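Local structure of mannose-specific lectin 3 chain 2 (Crocus vernus, 3MEZ) at residues 21-26 with 95-100. The protein probably binds mannose as one of two kinds of chain in a heterotetrameric bulb-type lectin that probably agglutinates trypsin-treated rabbit erythrocytes weakly. Numbering follows the deposited sequence.
Sequences LATRDY and LQINGQ
The ring of Y26 lies with one face over G99, whose CA sits 3.5 Å from the ring centroid and only 16° off the normal, a CH-pi contact. D25 OD1 lies above the opposite face, displaced toward the rim, and a water meets the edge in the ring plane. That water bonds to Y26 OH at 2.6 Å and donates to I97 O at 3.0 Å, tying the far end of the ring to the loop. R24 offers the second flat group: the beta-branched side chain of I97 crosses its guanidinium, with CB over the centre of one face, 3.7 Å from CZ, and CD1 reaching 3.6 Å from NH2. Deeper in, T23 points its methyl at the loop, CG2 standing 3.3 Å from L95 O. Its OG1, anti to the backbone N (chi1 -173°), is turned aside to a hydrogen bond with D1 of the neighbouring chain 1 subunit. L95 completes the packing by laying CD2 against the backbone of L21, 3.5 Å from L21 O, and near CB of Y26.

Each partner contains a beta turn, type II' from T23 to Y26 and type I from Q96 to G99. The tip of hairpin 20-23/26-30 thus packs on the loop between strands 92-95 and 101-110 of another sheet in the bulb-type lectin domain. Several backbone groups bond within their own segment, others to neighbouring strands; with direct hydrogen bonds between the two segments absent, cohesion comes from apolar packing, a CH-pi contact and one bridging water.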
ATOM      1  N   LEU B  21       1.052   6.004 -11.313  1.00 17.92           N
ATOM      2  CA  LEU B  21      -0.232   6.565 -11.621  1.00 18.10           C
ATOM      3  C   LEU B  21      -0.328   6.619 -13.130  1.00 20.21           C
ATOM      4  O   LEU B  21       0.656   6.771 -13.782  1.00 20.74           O
ATOM      5  CB  LEU B  21      -0.401   7.953 -11.076  1.00 17.53           C
ATOM      6  CG  LEU B  21      -0.208   8.258  -9.609  1.00 17.24           C
ATOM      7  CD1 LEU B  21      -0.420   9.662  -9.295  1.00 16.44           C
ATOM      8  CD2 LEU B  21      -1.029   7.401  -8.737  1.00 21.68           C
ATOM      9  N   ALA B  22      -1.528   6.449 -13.649  1.00 19.89           N
ATOM     10  CA  ALA B  22      -1.791   6.411 -15.058  1.00 20.09           C
ATOM     11  C   ALA B  22      -3.117   7.044 -15.411  1.00 20.67           C
ATOM     12  O   ALA B  22      -4.067   6.830 -14.734  1.00 19.93           O
ATOM     13  CB  ALA B  22      -1.799   5.008 -15.507  1.00 21.74           C
ATOM     14  N   THR B  23      -3.155   7.797 -16.500  1.00 21.93           N
ATOM     15  CA  THR B  23      -4.376   8.181 -17.179  1.00 22.96           C
ATOM     16  C   THR B  23      -4.126   8.441 -18.649  1.00 22.20           C
ATOM     17  O   THR B  23      -3.164   9.049 -18.994  1.00 23.03           O
ATOM     18  CB  THR B  23      -5.069   9.373 -16.528  1.00 25.71           C
ATOM     19  OG1 THR B  23      -6.325   9.597 -17.149  1.00 29.60           O
ATOM     20  CG2 THR B  23      -4.298  10.571 -16.675  1.00 26.67           C
ATOM     21  N   ARG B  24      -5.009   7.950 -19.491  1.00 23.03           N
ATOM     22  CA  ARG B  24      -4.829   8.013 -20.929  1.00 23.01           C
ATOM     23  C   ARG B  24      -3.464   7.433 -21.255  1.00 25.23           C
ATOM     24  O   ARG B  24      -3.187   6.386 -20.835  1.00 23.74           O
ATOM     25  CB  ARG B  24      -5.024   9.407 -21.467  1.00 24.28           C
ATOM     26  CG  ARG B  24      -6.330   9.983 -21.083  1.00 20.10           C
ATOM     27  CD  ARG B  24      -6.738  11.237 -21.861  1.00 24.96           C
ATOM     28  NE  ARG B  24      -8.072  11.699 -21.543  1.00 22.80           N
ATOM     29  CZ  ARG B  24      -8.607  12.819 -21.988  1.00 26.46           C
ATOM     30  NH1 ARG B  24      -7.942  13.596 -22.754  1.00 22.92           N
ATOM     31  NH2 ARG B  24      -9.808  13.152 -21.662  1.00 22.61           N
ATOM     32  N   ASP B  25      -2.646   8.156 -22.008  1.00 25.03           N
ATOM     33  CA  ASP B  25      -1.311   7.728 -22.335  1.00 26.14           C
ATOM     34  C   ASP B  25      -0.226   8.252 -21.409  1.00 25.45           C
ATOM     35  O   ASP B  25       0.901   8.048 -21.658  1.00 26.19           O
ATOM     36  CB  ASP B  25      -0.967   7.971 -23.813  1.00 27.70           C
ATOM     37  CG  ASP B  25      -1.086   9.401 -24.227  1.00 32.29           C
ATOM     38  OD1 ASP B  25      -1.691  10.203 -23.525  1.00 36.08           O
ATOM     39  OD2 ASP B  25      -0.598   9.704 -25.308  1.00 37.37           O
ATOM     40  N   TYR B  26      -0.621   8.918 -20.340  1.00 24.60           N
ATOM     41  CA  TYR B  26       0.267   9.452 -19.320  1.00 22.99           C
ATOM     42  C   TYR B  26       0.493   8.465 -18.186  1.00 22.71           C
ATOM     43  O   TYR B  26      -0.380   7.779 -17.791  1.00 21.28           O
ATOM     44  CB  TYR B  26      -0.277  10.743 -18.719  1.00 20.75           C
ATOM     45  CG  TYR B  26      -0.509  11.865 -19.676  1.00 23.92           C
ATOM     46  CD1 TYR B  26      -1.768  12.194 -20.073  1.00 24.89           C
ATOM     47  CD2 TYR B  26       0.526  12.594 -20.179  1.00 23.95           C
ATOM     48  CE1 TYR B  26      -1.979  13.202 -20.933  1.00 28.78           C
ATOM     49  CE2 TYR B  26       0.324  13.605 -21.032  1.00 27.71           C
ATOM     50  CZ  TYR B  26      -0.927  13.908 -21.407  1.00 26.75           C
ATOM     51  OH  TYR B  26      -1.139  14.896 -22.275  1.00 32.40           O
ATOM     52  N   LEU B  95      -3.059  12.653 -11.226  1.00 17.04           N
ATOM     53  CA  LEU B  95      -2.523  12.678 -12.561  1.00 18.40           C
ATOM     54  C   LEU B  95      -3.668  12.986 -13.498  1.00 18.27           C
ATOM     55  O   LEU B  95      -4.477  12.175 -13.772  1.00 17.44           O
ATOM     56  CB  LEU B  95      -1.851  11.378 -12.941  1.00 18.10           C
ATOM     57  CG  LEU B  95      -1.185  11.297 -14.299  1.00 18.36           C
ATOM     58  CD1 LEU B  95      -0.049  12.244 -14.410  1.00 21.11           C
ATOM     59  CD2 LEU B  95      -0.740   9.911 -14.632  1.00 19.58           C
ATOM     60  N   GLN B  96      -3.716  14.227 -13.921  1.00 18.78           N
ATOM     61  CA  GLN B  96      -4.806  14.763 -14.709  1.00 17.90           C
ATOM     62  C   GLN B  96      -4.807  14.453 -16.211  1.00 18.85           C
ATOM     63  O   GLN B  96      -3.810  14.256 -16.803  1.00 17.08           O
ATOM     64  CB  GLN B  96      -4.943  16.274 -14.497  1.00 18.09           C
ATOM     65  CG  GLN B  96      -4.872  16.742 -13.110  1.00 16.83           C
ATOM     66  CD  GLN B  96      -5.051  18.218 -12.957  1.00 24.74           C
ATOM     67  OE1 GLN B  96      -4.852  18.968 -13.876  1.00 23.98           O
ATOM     68  NE2 GLN B  96      -5.400  18.625 -11.783  1.00 18.81           N
ATOM     69  N   ILE B  97      -5.978  14.544 -16.805  1.00 19.66           N
ATOM     70  CA  ILE B  97      -6.156  14.305 -18.225  1.00 23.08           C
ATOM     71  C   ILE B  97      -5.435  15.294 -19.120  1.00 23.60           C
ATOM     72  O   ILE B  97      -5.174  14.993 -20.209  1.00 24.16           O
ATOM     73  CB  ILE B  97      -7.616  14.225 -18.661  1.00 23.92           C
ATOM     74  CG1 ILE B  97      -8.319  15.514 -18.351  1.00 26.11           C
ATOM     75  CG2 ILE B  97      -8.320  13.063 -18.028  1.00 24.16           C
ATOM     76  CD1 ILE B  97      -9.520  15.700 -19.066  1.00 30.29           C
ATOM     77  N   ASN B  98      -5.083  16.449 -18.592  1.00 24.86           N
ATOM     78  CA  ASN B  98      -4.337  17.458 -19.310  1.00 25.17           C
ATOM     79  C   ASN B  98      -2.814  17.264 -19.258  1.00 25.24           C
ATOM     80  O   ASN B  98      -2.081  18.110 -19.676  1.00 24.26           O
ATOM     81  CB  ASN B  98      -4.715  18.868 -18.857  1.00 24.01           C
ATOM     82  CG  ASN B  98      -4.140  19.225 -17.497  1.00 24.97           C
ATOM     83  OD1 ASN B  98      -3.692  18.393 -16.777  1.00 20.01           O
ATOM     84  ND2 ASN B  98      -4.157  20.474 -17.182  1.00 22.19           N
ATOM     85  N   GLY B  99      -2.382  16.143 -18.710  1.00 23.56           N
ATOM     86  CA  GLY B  99      -0.997  15.785 -18.601  1.00 22.23           C
ATOM     87  C   GLY B  99      -0.180  16.322 -17.433  1.00 21.31           C
ATOM     88  O   GLY B  99       0.976  16.129 -17.353  1.00 20.26           O
ATOM     89  N   GLN B 100      -0.817  16.989 -16.517  1.00 19.06           N
ATOM     90  CA  GLN B 100      -0.139  17.530 -15.370  1.00 20.27           C
ATOM     91  C   GLN B 100      -0.418  16.686 -14.168  1.00 19.26           C
ATOM     92  O   GLN B 100      -1.505  16.247 -13.993  1.00 19.15           O
ATOM     93  CB  GLN B 100      -0.603  18.948 -15.047  1.00 20.88           C
ATOM     94  CG  GLN B 100      -0.141  19.964 -15.964  1.00 23.35           C
ATOM     95  CD  GLN B 100      -0.784  21.264 -15.772  1.00 26.82           C
ATOM     96  OE1 GLN B 100      -0.674  21.873 -14.751  1.00 27.41           O
ATOM     97  NE2 GLN B 100      -1.436  21.715 -16.784  1.00 29.70           N
TER
HETATM   98  O   HOH W   1      -3.642  15.552 -22.742  1.00 36.40           O